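Local coordinates for protein putative NADH-flavin reductase (Streptococcus pneumoniae TIGR4, PDB 4R01) that probably binds NAD(P)H through a Rossmann fold and is a putative NADH-flavin reductase, at residues R139-A152 / E194-L208. Numbering follows the deposited sequence.
Sequences RTKNNLNWTFVSPA and ELEKGHHIKERISLL
The hydroxyl OG1 of T147 donates to the backbone O of H200 at 2.6 Å, within the carbonyl plane. H200 is itself fixed by the carboxylate of E194. Its ring atom ND1 donates to OE1, and its backbone N donates to OE2 on the syn side. OE2 of E194 also pairs with R94.

K202 covers W146. Its CA sits over one face of the indole, 3.7 Å from the centroid of the five-membered ring. CG of W146 lies between its backbone N and carbonyl carbon (chi1 61°), which lays the ring beneath the backbone of K202 and E203. The extended K202 chain crosses the indole at about a right angle, and NZ donates to N142 O at 2.6 Å.

Strands 145-150 and 203-208 then run parallel. I205 N donates to F148 O, S150 N to I205 O, and L207 N to S150 O, each at 2.9 Å. V149 CG1 meets L207 CD1 at 3.7 Å. R204 lies alongside F148, with its CD at the ring edge. NE of R204 forms a salt bridge with E170, which also binds R139 and so probably offsets the two nearby arginine charges.

This pairing belongs to the Rossmann-fold sheet. Strand 94-98 flanks 145-150, and antiparallel strand 165-168 flanks 203-209. Helix 125-138 covers W146, F148 and R204, while Y187 of helix 184-196 bonds to V149 O.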
loop_
_atom_site.group_PDB
_atom_site.type_symbol
_atom_site.label_atom_id
_atom_site.label_comp_id
_atom_site.label_asym_id
_atom_site.label_seq_id
_atom_site.Cartn_x
_atom_site.Cartn_y
_atom_site.Cartn_z
ATOM N N ARG A 139 21.478 -11.500 18.678
ATOM C CA ARG A 139 20.693 -12.589 19.253
ATOM C C ARG A 139 21.564 -13.757 19.706
ATOM O O ARG A 139 21.154 -14.552 20.550
ATOM C CB ARG A 139 19.648 -13.080 18.253
ATOM C CG ARG A 139 18.669 -12.009 17.814
ATOM C CD ARG A 139 17.430 -12.630 17.209
ATOM N NE ARG A 139 16.596 -11.644 16.528
ATOM C CZ ARG A 139 15.679 -10.893 17.130
ATOM N NH1 ARG A 139 15.476 -11.002 18.435
ATOM N NH2 ARG A 139 14.968 -10.027 16.422
ATOM N N THR A 140 22.766 -13.855 19.149
ATOM C CA THR A 140 23.688 -14.924 19.510
ATOM C C THR A 140 24.514 -14.552 20.741
ATOM O O THR A 140 25.226 -15.387 21.298
ATOM C CB THR A 140 24.638 -15.264 18.346
ATOM O OG1 THR A 140 25.479 -14.138 18.071
ATOM C CG2 THR A 140 23.843 -15.613 17.097
ATOM N N LYS A 141 24.415 -13.294 21.160
ATOM C CA LYS A 141 25.134 -12.826 22.340
ATOM C C LYS A 141 24.339 -13.121 23.606
ATOM O O LYS A 141 23.544 -12.297 24.062
ATOM C CB LYS A 141 25.435 -11.330 22.233
ATOM C CG LYS A 141 26.264 -10.953 21.015
ATOM C CD LYS A 141 27.462 -11.879 20.854
ATOM C CE LYS A 141 28.335 -11.459 19.679
ATOM N NZ LYS A 141 29.435 -12.430 19.431
ATOM N N ASN A 142 24.567 -14.302 24.172
ATOM C CA ASN A 142 23.812 -14.772 25.327
ATOM C C ASN A 142 24.060 -13.954 26.592
ATOM O O ASN A 142 23.124 -13.628 27.320
ATOM C CB ASN A 142 24.139 -16.243 25.600
ATOM C CG ASN A 142 24.270 -17.059 24.328
ATOM O OD1 ASN A 142 25.352 -17.155 23.748
ATOM N ND2 ASN A 142 23.165 -17.651 23.887
ATOM N N ASN A 143 25.321 -13.627 26.851
ATOM C CA ASN A 143 25.694 -12.946 28.087
ATOM C C ASN A 143 25.758 -11.431 27.938
ATOM O O ASN A 143 26.502 -10.760 28.654
ATOM C CB ASN A 143 27.036 -13.474 28.589
ATOM C CG ASN A 143 27.050 -14.982 28.727
ATOM O OD1 ASN A 143 27.558 -15.691 27.859
ATOM N ND2 ASN A 143 26.482 -15.481 29.818
ATOM N N LEU A 144 24.973 -10.897 27.010
ATOM C CA LEU A 144 24.924 -9.460 26.781
ATOM C C LEU A 144 23.512 -8.925 26.988
ATOM O O LEU A 144 22.558 -9.422 26.388
ATOM C CB LEU A 144 25.410 -9.122 25.370
ATOM C CG LEU A 144 25.450 -7.637 25.006
ATOM C CD1 LEU A 144 26.436 -6.890 25.894
ATOM C CD2 LEU A 144 25.801 -7.453 23.538
ATOM N N ASN A 145 23.383 -7.914 27.842
ATOM C CA ASN A 145 22.091 -7.284 28.086
ATOM C C ASN A 145 21.769 -6.253 27.012
ATOM O O ASN A 145 21.815 -5.049 27.263
ATOM C CB ASN A 145 22.067 -6.630 29.467
ATOM C CG ASN A 145 22.225 -7.636 30.588
ATOM O OD1 ASN A 145 21.788 -8.781 30.475
ATOM N ND2 ASN A 145 22.857 -7.214 31.677
ATOM N N TRP A 146 21.437 -6.733 25.817
ATOM C CA TRP A 146 21.230 -5.857 24.670
ATOM C C TRP A 146 19.761 -5.534 24.437
ATOM O O TRP A 146 18.876 -6.288 24.832
ATOM C CB TRP A 146 21.824 -6.490 23.407
ATOM C CG TRP A 146 21.209 -7.811 23.035
ATOM C CD1 TRP A 146 21.625 -9.049 23.431
ATOM C CD2 TRP A 146 20.072 -8.022 22.186
ATOM N NE1 TRP A 146 20.817 -10.017 22.885
ATOM C CE2 TRP A 146 19.858 -9.415 22.118
ATOM C CE3 TRP A 146 19.217 -7.172 21.484
ATOM C CZ2 TRP A 146 18.821 -9.973 21.371
ATOM C CZ3 TRP A 146 18.185 -7.731 20.743
ATOM C CH2 TRP A 146 18.000 -9.118 20.693
ATOM N N THR A 147 19.515 -4.400 23.791
ATOM C CA THR A 147 18.173 -4.035 23.361
ATOM C C THR A 147 18.240 -3.273 22.041
ATOM O O THR A 147 18.753 -2.155 21.982
ATOM C CB THR A 147 17.434 -3.186 24.415
ATOM O OG1 THR A 147 17.292 -3.941 25.624
ATOM C CG2 THR A 147 16.052 -2.797 23.911
ATOM N N PHE A 148 17.730 -3.902 20.987
ATOM C CA PHE A 148 17.682 -3.301 19.660
ATOM C C PHE A 148 16.441 -2.425 19.539
ATOM O O PHE A 148 15.321 -2.904 19.714
ATOM C CB PHE A 148 17.672 -4.392 18.587
ATOM C CG PHE A 148 18.182 -3.938 17.247
ATOM C CD1 PHE A 148 19.545 -3.818 17.016
ATOM C CD2 PHE A 148 17.303 -3.653 16.215
ATOM C CE1 PHE A 148 20.023 -3.410 15.786
ATOM C CE2 PHE A 148 17.774 -3.245 14.978
ATOM C CZ PHE A 148 19.138 -3.127 14.764
ATOM N N VAL A 149 16.632 -1.144 19.247
ATOM C CA VAL A 149 15.503 -0.225 19.184
ATOM C C VAL A 149 15.222 0.230 17.754
ATOM O O VAL A 149 15.804 1.197 17.269
ATOM C CB VAL A 149 15.733 1.006 20.073
ATOM C CG1 VAL A 149 14.481 1.862 20.123
ATOM C CG2 VAL A 149 16.139 0.572 21.470
ATOM N N SER A 150 14.321 -0.485 17.086
ATOM C CA SER A 150 13.935 -0.151 15.722
ATOM C C SER A 150 13.074 1.103 15.677
ATOM O O SER A 150 12.134 1.244 16.457
ATOM C CB SER A 150 13.184 -1.318 15.077
ATOM O OG SER A 150 14.072 -2.353 14.700
ATOM N N PRO A 151 13.398 2.025 14.761
ATOM C CA PRO A 151 12.560 3.203 14.538
ATOM C C PRO A 151 11.426 2.859 13.584
ATOM O O PRO A 151 11.300 1.699 13.185
ATOM C CB PRO A 151 13.531 4.201 13.909
ATOM C CG PRO A 151 14.453 3.331 13.113
ATOM C CD PRO A 151 14.571 2.016 13.871
ATOM N N ALA A 152 10.619 3.848 13.216
ATOM C CA ALA A 152 9.554 3.626 12.252
ATOM C C ALA A 152 10.132 3.578 10.844
ATOM O O ALA A 152 11.319 3.835 10.647
ATOM C CB ALA A 152 8.502 4.706 12.363
ATOM N N GLU A 194 12.774 3.599 27.817
ATOM C CA GLU A 194 13.198 2.211 27.947
ATOM C C GLU A 194 14.447 2.114 28.828
ATOM O O GLU A 194 14.753 1.057 29.376
ATOM C CB GLU A 194 13.448 1.602 26.560
ATOM C CG GLU A 194 14.035 0.196 26.562
ATOM C CD GLU A 194 13.124 -0.827 27.215
ATOM O OE1 GLU A 194 11.886 -0.677 27.117
ATOM O OE2 GLU A 194 13.647 -1.777 27.837
ATOM N N LEU A 195 15.163 3.224 28.975
ATOM C CA LEU A 195 16.326 3.262 29.858
ATOM C C LEU A 195 15.891 3.432 31.305
ATOM O O LEU A 195 16.385 2.747 32.198
ATOM C CB LEU A 195 17.277 4.389 29.457
ATOM C CG LEU A 195 18.109 4.111 28.209
ATOM C CD1 LEU A 195 18.900 5.342 27.815
ATOM C CD2 LEU A 195 19.033 2.934 28.465
ATOM N N GLU A 196 14.958 4.349 31.528
ATOM C CA GLU A 196 14.419 4.590 32.860
ATOM C C GLU A 196 13.476 3.472 33.308
ATOM O O GLU A 196 13.604 2.932 34.413
ATOM C CB GLU A 196 13.691 5.938 32.888
ATOM C CG GLU A 196 14.605 7.153 32.789
ATOM C CD GLU A 196 13.825 8.443 32.617
ATOM O OE1 GLU A 196 12.651 8.481 33.037
ATOM O OE2 GLU A 196 14.368 9.405 32.031
ATOM N N LYS A 197 12.528 3.125 32.443
ATOM C CA LYS A 197 11.510 2.123 32.767
ATOM C C LYS A 197 11.624 0.922 31.818
ATOM O O LYS A 197 10.756 0.698 30.965
ATOM C CB LYS A 197 10.119 2.745 32.682
ATOM C CG LYS A 197 10.072 4.212 33.112
ATOM C CD LYS A 197 9.378 4.427 34.449
ATOM C CE LYS A 197 7.935 4.833 34.209
ATOM N NZ LYS A 197 7.388 5.731 35.256
ATOM N N GLY A 198 12.705 0.179 31.913
ATOM C CA GLY A 198 12.975 -0.748 30.851
ATOM C C GLY A 198 12.737 -2.185 31.130
ATOM O O GLY A 198 13.477 -2.826 31.825
ATOM N N HIS A 199 11.683 -2.699 30.548
ATOM C CA HIS A 199 11.427 -4.105 30.595
ATOM C C HIS A 199 12.408 -4.950 29.826
ATOM O O HIS A 199 12.905 -5.930 30.328
ATOM C CB HIS A 199 10.009 -4.360 30.073
ATOM C CG HIS A 199 8.954 -3.645 30.848
ATOM N ND1 HIS A 199 8.513 -4.076 32.079
ATOM C CD2 HIS A 199 8.280 -2.504 30.589
ATOM C CE1 HIS A 199 7.604 -3.239 32.539
ATOM N NE2 HIS A 199 7.445 -2.276 31.653
ATOM N N HIS A 200 12.719 -4.522 28.613
ATOM C CA HIS A 200 13.077 -5.403 27.526
ATOM C C HIS A 200 14.520 -5.728 27.303
ATOM O O HIS A 200 15.191 -5.093 26.531
ATOM C CB HIS A 200 12.522 -4.836 26.241
ATOM C CG HIS A 200 11.106 -4.413 26.337
ATOM N ND1 HIS A 200 10.736 -3.169 26.772
ATOM C CD2 HIS A 200 9.966 -5.063 26.045
ATOM C CE1 HIS A 200 9.426 -3.070 26.748
ATOM N NE2 HIS A 200 8.936 -4.207 26.311
ATOM N N ILE A 201 14.962 -6.806 27.899
ATOM C CA ILE A 201 16.368 -7.182 27.864
ATOM C C ILE A 201 16.573 -8.355 26.909
ATOM O O ILE A 201 15.796 -9.311 26.917
ATOM C CB ILE A 201 16.882 -7.554 29.266
ATOM C CG1 ILE A 201 16.490 -6.473 30.277
ATOM C CG2 ILE A 201 18.390 -7.763 29.249
ATOM C CD1 ILE A 201 16.991 -5.089 29.920
ATOM N N LYS A 202 17.617 -8.265 26.087
ATOM C CA LYS A 202 17.930 -9.277 25.075
ATOM C C LYS A 202 16.778 -9.478 24.091
ATOM O O LYS A 202 16.448 -10.605 23.727
ATOM C CB LYS A 202 18.296 -10.610 25.732
ATOM C CG LYS A 202 19.442 -10.524 26.727
ATOM C CD LYS A 202 19.794 -11.898 27.264
ATOM C CE LYS A 202 20.761 -11.814 28.426
ATOM N NZ LYS A 202 21.098 -13.169 28.935
ATOM N N GLU A 203 16.172 -8.376 23.662
ATOM C CA GLU A 203 15.124 -8.425 22.650
ATOM C C GLU A 203 15.012 -7.084 21.932
ATOM O O GLU A 203 15.622 -6.097 22.346
ATOM C CB GLU A 203 13.784 -8.815 23.276
ATOM C CG GLU A 203 13.392 -8.003 24.499
ATOM C CD GLU A 203 11.997 -8.338 24.997
ATOM O OE1 GLU A 203 11.024 -8.104 24.248
ATOM O OE2 GLU A 203 11.873 -8.842 26.133
ATOM N N ARG A 204 14.247 -7.056 20.846
ATOM C CA ARG A 204 14.065 -5.822 20.094
ATOM C C ARG A 204 12.699 -5.190 20.311
ATOM O O ARG A 204 11.672 -5.866 20.250
ATOM C CB ARG A 204 14.258 -6.049 18.595
ATOM C CG ARG A 204 13.683 -4.888 17.795
ATOM C CD ARG A 204 13.771 -5.076 16.314
ATOM N NE ARG A 204 13.000 -6.216 15.843
ATOM C CZ ARG A 204 12.942 -6.563 14.567
ATOM N NH1 ARG A 204 13.593 -5.835 13.671
ATOM N NH2 ARG A 204 12.237 -7.617 14.185
ATOM N N ILE A 205 12.703 -3.884 20.552
ATOM C CA ILE A 205 11.478 -3.105 20.572
ATOM C C ILE A 205 11.438 -2.180 19.362
ATOM O O ILE A 205 12.452 -1.980 18.692
ATOM C CB ILE A 205 11.361 -2.275 21.856
ATOM C CG1 ILE A 205 12.573 -1.350 21.994
ATOM C CG2 ILE A 205 11.244 -3.190 23.063
ATOM C CD1 ILE A 205 12.548 -0.495 23.239
ATOM N N SER A 206 10.266 -1.617 19.083
ATOM C CA SER A 206 10.123 -0.668 17.984
ATOM C C SER A 206 9.310 0.547 18.422
ATOM O O SER A 206 8.456 0.448 19.308
ATOM C CB SER A 206 9.472 -1.338 16.770
ATOM O OG SER A 206 8.236 -1.935 17.120
ATOM N N LEU A 207 9.582 1.691 17.800
ATOM C CA LEU A 207 8.934 2.943 18.176
ATOM C C LEU A 207 8.281 3.620 16.974
ATOM O O LEU A 207 8.746 3.466 15.844
ATOM C CB LEU A 207 9.947 3.888 18.828
ATOM C CG LEU A 207 10.567 3.389 20.133
ATOM C CD1 LEU A 207 11.707 4.300 20.571
ATOM C CD2 LEU A 207 9.503 3.307 21.212
ATOM N N LEU A 208 7.205 4.367 17.221
ATOM C CA LEU A 208 6.490 5.056 16.149
ATOM C C LEU A 208 5.556 6.117 16.715
ATOM O O LEU A 208 5.193 6.063 17.887
ATOM C CB LEU A 208 5.729 4.037 15.286
ATOM C CG LEU A 208 4.588 3.153 15.818
ATOM C CD1 LEU A 208 3.208 3.821 15.699
ATOM C CD2 LEU A 208 4.616 1.761 15.181
HETATM O O HOH W 1 16.040 -12.250 20.761
HETATM O O HOH W 2 8.708 1.257 14.518
#